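Local coordinates for protein ORF10 (Moritella marina, PDB 6RIW) that probably condenses acyl units in polyunsaturated fatty acid synthesis, this chain being the ketosynthase-chain length factor didomain of a longer synthase polypeptide, at residues K57-H62 against G234-Q239; D227-N232 against Q590-V595; A240-N245 against G256-E261. One frame throughout, in Å; residues are numbered along the deposited sequence.

Interaction 1 (K57-H62 against G234-Q239); sequences KFYCVH and GFSIFQ
Ser-236 OG is gripped by two groups: it takes a weak hydrogen bond from the backbone N of Tyr-59 (3.4 Å, with an N-H...O angle of 147°) and is also bonded to the carbonyl O of Asn-232, one turn earlier in its helix. The contact lies in the ketosynthase of the thiolase-like fold, where the irregular loop leading to strand 62-64 runs past the C-terminal end of helix 228-237. The serine hydroxyl sits beside its own backbone N (chi1 -63°), a rotation that serves the bond back into the helix and also turns it to the loop. Phe-58 meets it through CB, 3.0 Å from Ser-236 OG, while the phenyl ring leads off toward Asn-232 and Met-233. Tyr-59 makes the broader contact. Its CG lies between the backbone N and the carbonyl carbon (chi1 67°), and the ring reaches along the helix end with its edge turned to the backbone: Tyr-59 CE2 is 3.7 Å from Ser-236 O, which lies in the ring plane. That carbonyl also accepts a hydrogen bond from Gln-239 N at 3.0 Å, part of the Schellman motif that ends the helix with a positive phi at Gln-239. The phenol oxygen passes just beyond this turn and hydrogen-bonds to Tyr-241 O. The same Tyr-59 OH lies 3.3 Å from Gln-239 C, touching the backbone of that residue rather than its extended side chain.

Interaction 2 (D227-N232 against Q590-V595); sequences DPMFVN and QYRGRV
Asp-227 and Arg-592 both carry CG anti to the backbone N (chi1 175° and -177°), and the arginine runs extended from CG to NE, which brings its guanidinium to the carboxylate across two helices crossing at 90°. Arg-592 NH1 gives Asp-227 OD2 a salt bridge of 2.9 Å, on its syn side, somewhat tilted out of the carboxylate plane, with OD2 almost in the guanidinium plane. Asp-227 is also the N-cap of helix 228-237: its OD1 accepts from Met-229 N at 3.0 Å and from a water that accepts from Arg-592 NH1. Met-229 bends at its thioether to lay CE over the centre of one guanidinium face, 3.6 Å from Arg-592 CZ, and its SD meets Val-595 CG1 at 4.0 Å. The rings of Phe-230 and Tyr-591 touch at 4.2 Å between their CD2 atoms. A leucine in place of Arg-592 would probably leave the buried Asp-227 carboxylate without its charged mate and the Met-229 methyl without its flat support. The contact joins the ketosynthase to the second ketosynthase-like domain, probably the chain length factor; Asn-130 of helix 129-148 also binds Asp-227 OD2, while Arg-592 reaches Asn-596 through NE and Met-41 O, in helix 38-41, through NH2.

Interaction 3 (A240-N245 against G256-E261); sequences AYPANN and GLFAGE
Ala-240 O accepts a hydrogen bond from Leu-257 N at 3.0 Å, with an N-H...O angle of 161°, while Pro-242 and Gly-256 bring their CA atoms to within 4.1 Å. This bond pins the loop after helix 228-237 to the approach to strand 259-270, within the ketosynthase domain. The glycine is needed for so close a pass, since a CB at Gly-256 would clash with Ala-240 O and with the backbone at Tyr-241 and Pro-242. Pro-242, which opens a type I beta turn ending at Asn-245, meets both backbone and side chain: CB rests 3.6 Å from Gly-256 N, and CD lies 3.6 Å from Phe-258 CE1, the two side chains crossing at about a right angle. The Phe-258 ring is also met at its edge by Tyr-241 CD1, 4.1 Å from Phe-258 CD1. Tyr-241 keeps CG anti to its carbonyl carbon (chi1 -70°), and from there the ring swings back along 256-261, with CD1 3.2 Å from Leu-257 O. That carbonyl is buried without a hydrogen-bonding partner, held against carbon atoms of Tyr-241 and Pro-242. At the far end of the ring a water links Tyr-241 OH, 2.9 Å away, to the N of Ala-259, from which it accepts. The Asn-245 amide, its plane 49° from that of the Phe-258 ring, brings ND2 to 4.1 Å from Phe-258 CZ. His-62 and His-247 meet the Phe-258 ring, Phe-235 of helix 228-237 packs on Ala-240, Tyr-241 and Ala-259, and Ala-259 and Glu-261 pair through the backbone with Gly-64 of strand 62-64.

Overall arrangement
From the N terminus, the chain passes first through 57-62, in the loop before strand 62-64, and interaction 1 closes only some 170 residues later, when the end of helix 228-237 meets that loop. The start of the same helix opens interaction 2 before this closure, so the two cross; interaction 2 then waits for helix 589-595 in the second ketosynthase-like domain. Interaction 3 follows interaction 1 in series, a short loop nested within the long span of interaction 2. Helix 228-237 is thus held at its start across the domain boundary and at its end by a loop. Asn-232 touches Phe-58, while Phe-235 O probably bonds to Ala-240 N, joining all three contacts.

Interaction 1 (K57-H62 against G234-Q239)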
ATOM      1  N   LYS A  57      14.261   3.339  20.506  1.00 22.10           N
ATOM      2  CA  LYS A  57      15.551   2.779  20.115  1.00 21.61           C
ATOM      3  C   LYS A  57      15.337   1.495  19.318  1.00 22.32           C
ATOM      4  O   LYS A  57      14.370   0.764  19.544  1.00 24.36           O
ATOM      5  CB  LYS A  57      16.426   2.455  21.347  1.00 22.31           C
ATOM      6  CG  LYS A  57      16.643   3.602  22.288  1.00 22.73           C
ATOM      7  CD  LYS A  57      17.657   4.576  21.722  1.00 24.39           C
ATOM      8  CE  LYS A  57      18.032   5.609  22.775  1.00 25.77           C
ATOM      9  NZ  LYS A  57      18.761   6.759  22.190  1.00 34.58           N
ATOM     10  N   PHE A  58      16.234   1.216  18.376  1.00 21.35           N
ATOM     11  CA  PHE A  58      16.268  -0.126  17.813  1.00 21.83           C
ATOM     12  C   PHE A  58      17.467  -0.882  18.379  1.00 23.08           C
ATOM     13  O   PHE A  58      18.415  -0.278  18.876  1.00 23.94           O
ATOM     14  CB  PHE A  58      16.276  -0.136  16.267  1.00 24.81           C
ATOM     15  CG  PHE A  58      17.038   0.983  15.614  1.00 22.68           C
ATOM     16  CD1 PHE A  58      18.399   1.111  15.785  1.00 24.35           C
ATOM     17  CD2 PHE A  58      16.391   1.853  14.755  1.00 22.03           C
ATOM     18  CE1 PHE A  58      19.102   2.122  15.139  1.00 22.63           C
ATOM     19  CE2 PHE A  58      17.078   2.863  14.097  1.00 24.60           C
ATOM     20  CZ  PHE A  58      18.442   3.002  14.291  1.00 24.69           C
ATOM     21  N   TYR A  59      17.387  -2.213  18.396  1.00 23.00           N
ATOM     22  CA  TYR A  59      18.471  -3.001  18.980  1.00 23.55           C
ATOM     23  C   TYR A  59      19.209  -3.821  17.936  1.00 25.01           C
ATOM     24  O   TYR A  59      20.003  -4.693  18.295  1.00 26.16           O
ATOM     25  CB  TYR A  59      17.956  -3.903  20.115  1.00 24.37           C
ATOM     26  CG  TYR A  59      17.005  -5.029  19.725  1.00 23.60           C
ATOM     27  CD1 TYR A  59      17.473  -6.316  19.505  1.00 23.07           C
ATOM     28  CD2 TYR A  59      15.639  -4.806  19.640  1.00 21.57           C
ATOM     29  CE1 TYR A  59      16.606  -7.347  19.180  1.00 21.30           C
ATOM     30  CE2 TYR A  59      14.762  -5.821  19.326  1.00 24.05           C
ATOM     31  CZ  TYR A  59      15.247  -7.090  19.086  1.00 24.11           C
ATOM     32  OH  TYR A  59      14.362  -8.093  18.768  1.00 20.97           O
ATOM     33  N   CYS A  60      18.980  -3.547  16.653  1.00 23.40           N
ATOM     34  CA  CYS A  60      19.692  -4.216  15.574  1.00 25.59           C
ATOM     35  C   CYS A  60      19.786  -3.250  14.399  1.00 28.68           C
ATOM     36  O   CYS A  60      18.795  -2.586  14.073  1.00 28.06           O
ATOM     37  CB  CYS A  60      18.964  -5.508  15.175  1.00 25.21           C
ATOM     38  SG  CYS A  60      19.671  -6.414  13.756  1.00 30.55           S
ATOM     39  N   VAL A  61      20.970  -3.145  13.787  1.00 23.88           N
ATOM     40  CA  VAL A  61      21.150  -2.312  12.596  1.00 26.92           C
ATOM     41  C   VAL A  61      21.482  -3.131  11.357  1.00 27.15           C
ATOM     42  O   VAL A  61      21.672  -2.549  10.275  1.00 25.94           O
ATOM     43  CB  VAL A  61      22.214  -1.214  12.814  1.00 26.88           C
ATOM     44  CG1 VAL A  61      21.767  -0.236  13.893  1.00 30.62           C
ATOM     45  CG2 VAL A  61      23.560  -1.827  13.155  1.00 29.79           C
ATOM     46  N   HIS A  62      21.524  -4.459  11.466  1.00 22.57           N
ATOM     47  CA  HIS A  62      21.815  -5.315  10.326  1.00 23.43           C
ATOM     48  C   HIS A  62      20.604  -5.413   9.400  1.00 24.12           C
ATOM     49  O   HIS A  62      19.459  -5.478   9.854  1.00 22.57           O
ATOM     50  CB  HIS A  62      22.216  -6.715  10.800  1.00 24.11           C
ATOM     51  CG  HIS A  62      23.613  -6.790  11.331  1.00 29.36           C
ATOM     52  ND1 HIS A  62      23.919  -6.579  12.660  1.00 35.27           N
ATOM     53  CD2 HIS A  62      24.792  -7.026  10.706  1.00 31.63           C
ATOM     54  CE1 HIS A  62      25.225  -6.681  12.831  1.00 30.47           C
ATOM     55  NE2 HIS A  62      25.776  -6.953  11.662  1.00 35.33           N
ATOM     56  N   GLY A 234       9.982  -0.535  13.946  1.00 19.51           N
ATOM     57  CA  GLY A 234       8.893  -1.499  13.975  1.00 19.61           C
ATOM     58  C   GLY A 234       9.358  -2.896  14.348  1.00 18.72           C
ATOM     59  O   GLY A 234       8.794  -3.540  15.239  1.00 19.17           O
ATOM     60  N   PHE A 235      10.378  -3.397  13.664  1.00 17.40           N
ATOM     61  CA  PHE A 235      10.837  -4.741  13.998  1.00 18.42           C
ATOM     62  C   PHE A 235      11.461  -4.795  15.391  1.00 21.81           C
ATOM     63  O   PHE A 235      11.474  -5.864  16.019  1.00 21.74           O
ATOM     64  CB  PHE A 235      11.816  -5.242  12.930  1.00 20.68           C
ATOM     65  CG  PHE A 235      11.134  -5.697  11.665  1.00 20.56           C
ATOM     66  CD1 PHE A 235      10.122  -6.652  11.714  1.00 23.68           C
ATOM     67  CD2 PHE A 235      11.464  -5.138  10.443  1.00 22.97           C
ATOM     68  CE1 PHE A 235       9.466  -7.063  10.556  1.00 25.97           C
ATOM     69  CE2 PHE A 235      10.814  -5.540   9.281  1.00 27.10           C
ATOM     70  CZ  PHE A 235       9.820  -6.503   9.334  1.00 26.08           C
ATOM     71  N   SER A 236      11.952  -3.664  15.904  1.00 18.44           N
ATOM     72  CA  SER A 236      12.401  -3.652  17.291  1.00 19.63           C
ATOM     73  C   SER A 236      11.226  -3.772  18.260  1.00 24.99           C
ATOM     74  O   SER A 236      11.310  -4.533  19.233  1.00 23.27           O
ATOM     75  CB  SER A 236      13.227  -2.398  17.576  1.00 20.06           C
ATOM     76  OG  SER A 236      14.388  -2.423  16.767  1.00 23.25           O
ATOM     77  N   ILE A 237      10.117  -3.052  18.019  1.00 17.55           N
ATOM     78  CA  ILE A 237       8.996  -3.166  18.960  1.00 21.35           C
ATOM     79  C   ILE A 237       8.313  -4.524  18.822  1.00 23.36           C
ATOM     80  O   ILE A 237       7.771  -5.059  19.801  1.00 25.28           O
ATOM     81  CB  ILE A 237       7.990  -2.002  18.807  1.00 26.64           C
ATOM     82  CG1 ILE A 237       6.977  -2.007  19.959  1.00 31.69           C
ATOM     83  CG2 ILE A 237       7.251  -2.067  17.527  1.00 23.12           C
ATOM     84  CD1 ILE A 237       7.588  -1.563  21.305  1.00 28.23           C
ATOM     85  N   PHE A 238       8.332  -5.112  17.630  1.00 18.58           N
ATOM     86  CA  PHE A 238       7.863  -6.483  17.444  1.00 21.04           C
ATOM     87  C   PHE A 238       8.806  -7.519  18.054  1.00 23.96           C
ATOM     88  O   PHE A 238       8.446  -8.703  18.088  1.00 22.61           O
ATOM     89  CB  PHE A 238       7.699  -6.790  15.954  1.00 21.53           C
ATOM     90  CG  PHE A 238       6.636  -5.962  15.259  1.00 21.20           C
ATOM     91  CD1 PHE A 238       5.653  -5.305  15.986  1.00 20.83           C
ATOM     92  CD2 PHE A 238       6.617  -5.868  13.882  1.00 24.46           C
ATOM     93  CE1 PHE A 238       4.664  -4.557  15.348  1.00 24.00           C
ATOM     94  CE2 PHE A 238       5.632  -5.122  13.229  1.00 24.59           C
ATOM     95  CZ  PHE A 238       4.662  -4.456  13.971  1.00 26.13           C
ATOM     96  N   GLN A 239      10.000  -7.110  18.499  1.00 22.43           N
ATOM     97  CA  GLN A 239      11.046  -8.034  18.973  1.00 25.11           C
ATOM     98  C   GLN A 239      11.370  -9.100  17.920  1.00 25.83           C
ATOM     99  O   GLN A 239      11.583 -10.278  18.234  1.00 24.15           O
ATOM    100  CB  GLN A 239      10.645  -8.688  20.295  1.00 28.54           C
ATOM    101  CG  GLN A 239      10.504  -7.736  21.469  1.00 32.38           C
ATOM    102  CD  GLN A 239      10.037  -8.469  22.718  1.00 37.38           C
ATOM    103  OE1 GLN A 239      10.491  -9.580  23.007  1.00 36.60           O
ATOM    104  NE2 GLN A 239       9.102  -7.865  23.445  1.00 38.79           N
TER

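Interaction 2 (D227-N232 against Q590-V595)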
ATOM      1  N   ASP A 227      11.362   4.288   4.760  1.00 13.56           N
ATOM      2  CA  ASP A 227      12.327   4.884   5.671  1.00 15.48           C
ATOM      3  C   ASP A 227      12.866   3.796   6.591  1.00 15.66           C
ATOM      4  O   ASP A 227      12.120   3.224   7.397  1.00 13.07           O
ATOM      5  CB  ASP A 227      11.662   6.016   6.474  1.00 15.66           C
ATOM      6  CG  ASP A 227      12.581   6.622   7.535  1.00 17.69           C
ATOM      7  OD1 ASP A 227      13.771   6.249   7.604  1.00 18.30           O
ATOM      8  OD2 ASP A 227      12.099   7.486   8.302  1.00 16.44           O
ATOM      9  N   PRO A 228      14.155   3.459   6.472  1.00 16.34           N
ATOM     10  CA  PRO A 228      14.718   2.399   7.326  1.00 16.63           C
ATOM     11  C   PRO A 228      14.537   2.629   8.816  1.00 16.68           C
ATOM     12  O   PRO A 228      14.417   1.647   9.568  1.00 17.54           O
ATOM     13  CB  PRO A 228      16.206   2.392   6.932  1.00 18.44           C
ATOM     14  CG  PRO A 228      16.211   2.905   5.495  1.00 18.91           C
ATOM     15  CD  PRO A 228      15.122   3.969   5.481  1.00 16.95           C
ATOM     16  N   MET A 229      14.504   3.887   9.280  1.00 16.03           N
ATOM     17  CA  MET A 229      14.266   4.118  10.702  1.00 16.08           C
ATOM     18  C   MET A 229      12.867   3.672  11.100  1.00 18.53           C
ATOM     19  O   MET A 229      12.678   3.078  12.173  1.00 16.65           O
ATOM     20  CB  MET A 229      14.476   5.589  11.062  1.00 18.83           C
ATOM     21  CG  MET A 229      14.220   5.857  12.541  1.00 19.23           C
ATOM     22  SD  MET A 229      14.229   7.603  12.988  1.00 25.10           S
ATOM     23  CE  MET A 229      15.957   7.955  12.705  1.00 21.69           C
ATOM     24  N   PHE A 230      11.877   3.927  10.238  1.00 17.21           N
ATOM     25  CA  PHE A 230      10.513   3.483  10.499  1.00 16.96           C
ATOM     26  C   PHE A 230      10.431   1.966  10.519  1.00 15.79           C
ATOM     27  O   PHE A 230       9.766   1.383  11.391  1.00 15.42           O
ATOM     28  CB  PHE A 230       9.579   4.051   9.427  1.00 14.69           C
ATOM     29  CG  PHE A 230       8.109   3.859   9.720  1.00 14.39           C
ATOM     30  CD1 PHE A 230       7.445   2.712   9.303  1.00 18.66           C
ATOM     31  CD2 PHE A 230       7.397   4.843  10.389  1.00 16.55           C
ATOM     32  CE1 PHE A 230       6.082   2.531   9.573  1.00 16.10           C
ATOM     33  CE2 PHE A 230       6.039   4.688  10.659  1.00 17.99           C
ATOM     34  CZ  PHE A 230       5.383   3.524  10.253  1.00 17.16           C
ATOM     35  N   VAL A 231      11.131   1.309   9.579  1.00 13.28           N
ATOM     36  CA  VAL A 231      11.121  -0.152   9.499  1.00 14.74           C
ATOM     37  C   VAL A 231      11.784  -0.766  10.728  1.00 17.30           C
ATOM     38  O   VAL A 231      11.282  -1.735  11.325  1.00 17.34           O
ATOM     39  CB  VAL A 231      11.826  -0.611   8.212  1.00 17.27           C
ATOM     40  CG1 VAL A 231      12.044  -2.121   8.243  1.00 17.49           C
ATOM     41  CG2 VAL A 231      11.006  -0.186   6.993  1.00 15.84           C
ATOM     42  N   ASN A 232      12.948  -0.251  11.092  1.00 15.38           N
ATOM     43  CA  ASN A 232      13.718  -0.904  12.140  1.00 16.86           C
ATOM     44  C   ASN A 232      13.131  -0.639  13.519  1.00 18.56           C
ATOM     45  O   ASN A 232      13.215  -1.501  14.404  1.00 18.36           O
ATOM     46  CB  ASN A 232      15.177  -0.444  12.059  1.00 20.79           C
ATOM     47  CG  ASN A 232      15.934  -1.115  10.924  1.00 27.16           C
ATOM     48  OD1 ASN A 232      15.364  -1.443   9.865  1.00 27.66           O
ATOM     49  ND2 ASN A 232      17.224  -1.360  11.146  1.00 31.43           N
ATOM     50  N   GLN A 590       4.200  11.403  11.975  1.00 12.71           N
ATOM     51  CA  GLN A 590       4.315  11.895  13.340  1.00 12.93           C
ATOM     52  C   GLN A 590       5.174  10.980  14.200  1.00 12.33           C
ATOM     53  O   GLN A 590       5.742  11.445  15.190  1.00 13.88           O
ATOM     54  CB  GLN A 590       2.917  12.062  13.953  1.00 14.64           C
ATOM     55  CG  GLN A 590       2.115  13.158  13.273  1.00 11.92           C
ATOM     56  CD  GLN A 590       0.653  13.141  13.672  1.00 18.41           C
ATOM     57  OE1 GLN A 590       0.296  12.550  14.679  1.00 18.80           O
ATOM     58  NE2 GLN A 590      -0.198  13.804  12.885  1.00 19.28           N
ATOM     59  N   TYR A 591       5.285   9.696  13.847  1.00 13.68           N
ATOM     60  CA  TYR A 591       6.063   8.785  14.676  1.00 14.45           C
ATOM     61  C   TYR A 591       7.551   9.137  14.648  1.00 14.22           C
ATOM     62  O   TYR A 591       8.193   9.278  15.704  1.00 15.15           O
ATOM     63  CB  TYR A 591       5.838   7.339  14.243  1.00 17.52           C
ATOM     64  CG  TYR A 591       6.700   6.422  15.055  1.00 18.65           C
ATOM     65  CD1 TYR A 591       6.497   6.292  16.420  1.00 20.17           C
ATOM     66  CD2 TYR A 591       7.751   5.727  14.468  1.00 20.65           C
ATOM     67  CE1 TYR A 591       7.325   5.484  17.195  1.00 22.81           C
ATOM     68  CE2 TYR A 591       8.573   4.912  15.225  1.00 22.18           C
ATOM     69  CZ  TYR A 591       8.351   4.797  16.586  1.00 23.44           C
ATOM     70  OH  TYR A 591       9.172   3.993  17.333  1.00 26.17           O
ATOM     71  N   ARG A 592       8.135   9.267  13.456  1.00 12.50           N
ATOM     72  CA  ARG A 592       9.509   9.774  13.409  1.00 13.10           C
ATOM     73  C   ARG A 592       9.573  11.227  13.878  1.00 13.18           C
ATOM     74  O   ARG A 592      10.587  11.658  14.450  1.00 13.01           O
ATOM     75  CB  ARG A 592      10.096   9.638  11.999  1.00 13.55           C
ATOM     76  CG  ARG A 592      11.567  10.091  11.957  1.00 14.90           C
ATOM     77  CD  ARG A 592      12.279   9.769  10.651  1.00 13.56           C
ATOM     78  NE  ARG A 592      13.637  10.324  10.721  1.00 14.73           N
ATOM     79  CZ  ARG A 592      14.669   9.898   9.998  1.00 16.32           C
ATOM     80  NH1 ARG A 592      14.512   8.908   9.137  1.00 16.45           N
ATOM     81  NH2 ARG A 592      15.865  10.464  10.145  1.00 13.81           N
ATOM     82  N   GLY A 593       8.502  11.990  13.657  1.00 11.70           N
ATOM     83  CA  GLY A 593       8.422  13.324  14.228  1.00 12.54           C
ATOM     84  C   GLY A 593       8.700  13.337  15.719  1.00 14.91           C
ATOM     85  O   GLY A 593       9.305  14.280  16.236  1.00 13.56           O
ATOM     86  N   ARG A 594       8.279  12.288  16.426  1.00 11.57           N
ATOM     87  CA  ARG A 594       8.632  12.138  17.840  1.00 13.60           C
ATOM     88  C   ARG A 594      10.052  11.596  18.018  1.00 14.84           C
ATOM     89  O   ARG A 594      10.879  12.173  18.738  1.00 12.41           O
ATOM     90  CB  ARG A 594       7.614  11.211  18.514  1.00 16.43           C
ATOM     91  CG  ARG A 594       8.023  10.697  19.901  1.00 16.52           C
ATOM     92  CD  ARG A 594       7.392   9.353  20.295  1.00 19.33           C
ATOM     93  NE  ARG A 594       8.153   8.823  21.429  1.00 20.93           N
ATOM     94  CZ  ARG A 594       7.904   9.105  22.704  1.00 20.58           C
ATOM     95  NH1 ARG A 594       6.876   9.869  23.024  1.00 17.92           N
ATOM     96  NH2 ARG A 594       8.695   8.617  23.660  1.00 22.13           N
ATOM     97  N   VAL A 595      10.353  10.488  17.366  1.00 11.13           N
ATOM     98  CA  VAL A 595      11.581   9.744  17.658  1.00 13.14           C
ATOM     99  C   VAL A 595      12.816  10.594  17.379  1.00 13.96           C
ATOM    100  O   VAL A 595      13.791  10.586  18.149  1.00 14.14           O
ATOM    101  CB  VAL A 595      11.594   8.439  16.847  1.00 14.90           C
ATOM    102  CG1 VAL A 595      12.977   7.851  16.805  1.00 17.30           C
ATOM    103  CG2 VAL A 595      10.565   7.446  17.431  1.00 17.08           C
TER
HETATM  104  O   HOH W   1      15.981   7.547   6.763  1.00 19.19           O

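Interaction 3 (A240-N245 against G256-E261)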
ATOM      1  N   ALA A 240      11.403  -8.686  16.655  1.00 20.19           N
ATOM      2  CA  ALA A 240      11.623  -9.609  15.548  1.00 22.82           C
ATOM      3  C   ALA A 240      13.094  -9.820  15.219  1.00 21.12           C
ATOM      4  O   ALA A 240      13.426 -10.801  14.545  1.00 20.74           O
ATOM      5  CB  ALA A 240      10.886  -9.115  14.297  1.00 21.46           C
ATOM      6  N   TYR A 241      13.980  -8.931  15.669  1.00 21.97           N
ATOM      7  CA  TYR A 241      15.416  -9.091  15.481  1.00 22.63           C
ATOM      8  C   TYR A 241      15.987 -10.126  16.462  1.00 21.40           C
ATOM      9  O   TYR A 241      15.537 -10.216  17.607  1.00 24.49           O
ATOM     10  CB  TYR A 241      16.124  -7.754  15.690  1.00 22.47           C
ATOM     11  CG  TYR A 241      15.867  -6.710  14.615  1.00 21.43           C
ATOM     12  CD1 TYR A 241      16.190  -6.951  13.293  1.00 24.01           C
ATOM     13  CD2 TYR A 241      15.327  -5.456  14.946  1.00 22.80           C
ATOM     14  CE1 TYR A 241      15.963  -5.984  12.308  1.00 25.97           C
ATOM     15  CE2 TYR A 241      15.109  -4.488  13.981  1.00 22.09           C
ATOM     16  CZ  TYR A 241      15.431  -4.757  12.668  1.00 22.75           C
ATOM     17  OH  TYR A 241      15.220  -3.814  11.696  1.00 23.07           O
ATOM     18  N   PRO A 242      17.004 -10.893  16.051  1.00 21.82           N
ATOM     19  CA  PRO A 242      17.495 -11.989  16.911  1.00 25.04           C
ATOM     20  C   PRO A 242      18.321 -11.473  18.087  1.00 28.26           C
ATOM     21  O   PRO A 242      19.257 -10.692  17.916  1.00 28.22           O
ATOM     22  CB  PRO A 242      18.345 -12.842  15.958  1.00 26.40           C
ATOM     23  CG  PRO A 242      18.788 -11.896  14.882  1.00 26.15           C
ATOM     24  CD  PRO A 242      17.650 -10.892  14.724  1.00 23.78           C
ATOM     25  N   ALA A 243      17.975 -11.943  19.291  1.00 29.04           N
ATOM     26  CA  ALA A 243      18.699 -11.505  20.477  1.00 33.05           C
ATOM     27  C   ALA A 243      20.149 -11.969  20.441  1.00 36.45           C
ATOM     28  O   ALA A 243      21.035 -11.241  20.901  1.00 37.52           O
ATOM     29  CB  ALA A 243      17.994 -12.000  21.743  1.00 36.18           C
ATOM     30  N   ASN A 244      20.422 -13.143  19.863  1.00 30.90           N
ATOM     31  CA  ASN A 244      21.792 -13.628  19.727  1.00 31.45           C
ATOM     32  C   ASN A 244      22.460 -13.171  18.428  1.00 28.67           C
ATOM     33  O   ASN A 244      23.531 -13.675  18.079  1.00 31.04           O
ATOM     34  CB  ASN A 244      21.821 -15.156  19.842  1.00 31.44           C
ATOM     35  CG  ASN A 244      21.179 -15.851  18.655  1.00 32.10           C
ATOM     36  OD1 ASN A 244      20.574 -15.208  17.790  1.00 28.20           O
ATOM     37  ND2 ASN A 244      21.309 -17.174  18.607  1.00 27.16           N
ATOM     38  N   ASN A 245      21.833 -12.251  17.693  1.00 30.81           N
ATOM     39  CA  ASN A 245      22.355 -11.720  16.428  1.00 30.65           C
ATOM     40  C   ASN A 245      22.529 -12.799  15.357  1.00 30.37           C
ATOM     41  O   ASN A 245      23.293 -12.615  14.406  1.00 31.32           O
ATOM     42  CB  ASN A 245      23.671 -10.959  16.645  1.00 33.63           C
ATOM     43  CG  ASN A 245      23.892  -9.855  15.618  1.00 39.13           C
ATOM     44  OD1 ASN A 245      24.903  -9.848  14.915  1.00 43.77           O
ATOM     45  ND2 ASN A 245      22.948  -8.919  15.528  1.00 43.59           N
ATOM     46  N   GLY A 256      15.578 -14.784  14.852  1.00 23.63           N
ATOM     47  CA  GLY A 256      14.875 -13.652  14.285  1.00 23.77           C
ATOM     48  C   GLY A 256      15.304 -13.413  12.855  1.00 21.02           C
ATOM     49  O   GLY A 256      16.017 -14.220  12.248  1.00 23.42           O
ATOM     50  N   LEU A 257      14.846 -12.282  12.327  1.00 23.51           N
ATOM     51  CA  LEU A 257      15.142 -11.889  10.958  1.00 21.85           C
ATOM     52  C   LEU A 257      15.917 -10.578  10.937  1.00 20.93           C
ATOM     53  O   LEU A 257      15.958  -9.827  11.922  1.00 20.32           O
ATOM     54  CB  LEU A 257      13.841 -11.739  10.125  1.00 21.10           C
ATOM     55  CG  LEU A 257      12.776 -10.742  10.627  1.00 24.56           C
ATOM     56  CD1 LEU A 257      13.068  -9.275  10.246  1.00 25.13           C
ATOM     57  CD2 LEU A 257      11.407 -11.137  10.076  1.00 30.95           C
ATOM     58  N   PHE A 258      16.538 -10.318   9.790  1.00 20.32           N
ATOM     59  CA  PHE A 258      16.974  -8.985   9.393  1.00 20.14           C
ATOM     60  C   PHE A 258      16.117  -8.551   8.206  1.00 20.31           C
ATOM     61  O   PHE A 258      15.799  -9.366   7.333  1.00 20.50           O
ATOM     62  CB  PHE A 258      18.446  -8.954   8.968  1.00 21.15           C
ATOM     63  CG  PHE A 258      19.421  -9.362  10.044  1.00 23.98           C
ATOM     64  CD1 PHE A 258      19.153  -9.140  11.389  1.00 22.92           C
ATOM     65  CD2 PHE A 258      20.626  -9.953   9.690  1.00 25.50           C
ATOM     66  CE1 PHE A 258      20.082  -9.508  12.381  1.00 23.93           C
ATOM     67  CE2 PHE A 258      21.566 -10.321  10.665  1.00 26.24           C
ATOM     68  CZ  PHE A 258      21.288 -10.111  12.006  1.00 25.94           C
ATOM     69  N   ALA A 259      15.728  -7.281   8.191  1.00 20.86           N
ATOM     70  CA  ALA A 259      14.903  -6.736   7.119  1.00 21.01           C
ATOM     71  C   ALA A 259      15.786  -6.218   5.981  1.00 22.70           C
ATOM     72  O   ALA A 259      17.013  -6.236   6.060  1.00 23.38           O
ATOM     73  CB  ALA A 259      13.996  -5.638   7.657  1.00 19.49           C
ATOM     74  N   GLY A 260      15.161  -5.749   4.900  1.00 20.31           N
ATOM     75  CA  GLY A 260      15.912  -5.394   3.710  1.00 20.20           C
ATOM     76  C   GLY A 260      15.075  -4.528   2.788  1.00 22.52           C
ATOM     77  O   GLY A 260      13.903  -4.248   3.050  1.00 20.24           O
ATOM     78  N   GLU A 261      15.701  -4.106   1.696  1.00 18.87           N
ATOM     79  CA  GLU A 261      15.077  -3.202   0.745  1.00 19.82           C
ATOM     80  C   GLU A 261      15.519  -3.600  -0.658  1.00 20.12           C
ATOM     81  O   GLU A 261      16.459  -4.381  -0.836  1.00 17.49           O
ATOM     82  CB  GLU A 261      15.452  -1.743   1.060  1.00 22.75           C
ATOM     83  CG  GLU A 261      16.943  -1.557   1.230  1.00 20.49           C
ATOM     84  CD  GLU A 261      17.350  -0.109   1.509  1.00 25.72           C
ATOM     85  OE1 GLU A 261      16.541   0.660   2.088  1.00 24.97           O
ATOM     86  OE2 GLU A 261      18.492   0.267   1.135  1.00 23.87           O
TER
HETATM   87  O   HOH W   2      16.810  -4.699   9.385  1.00 21.82           O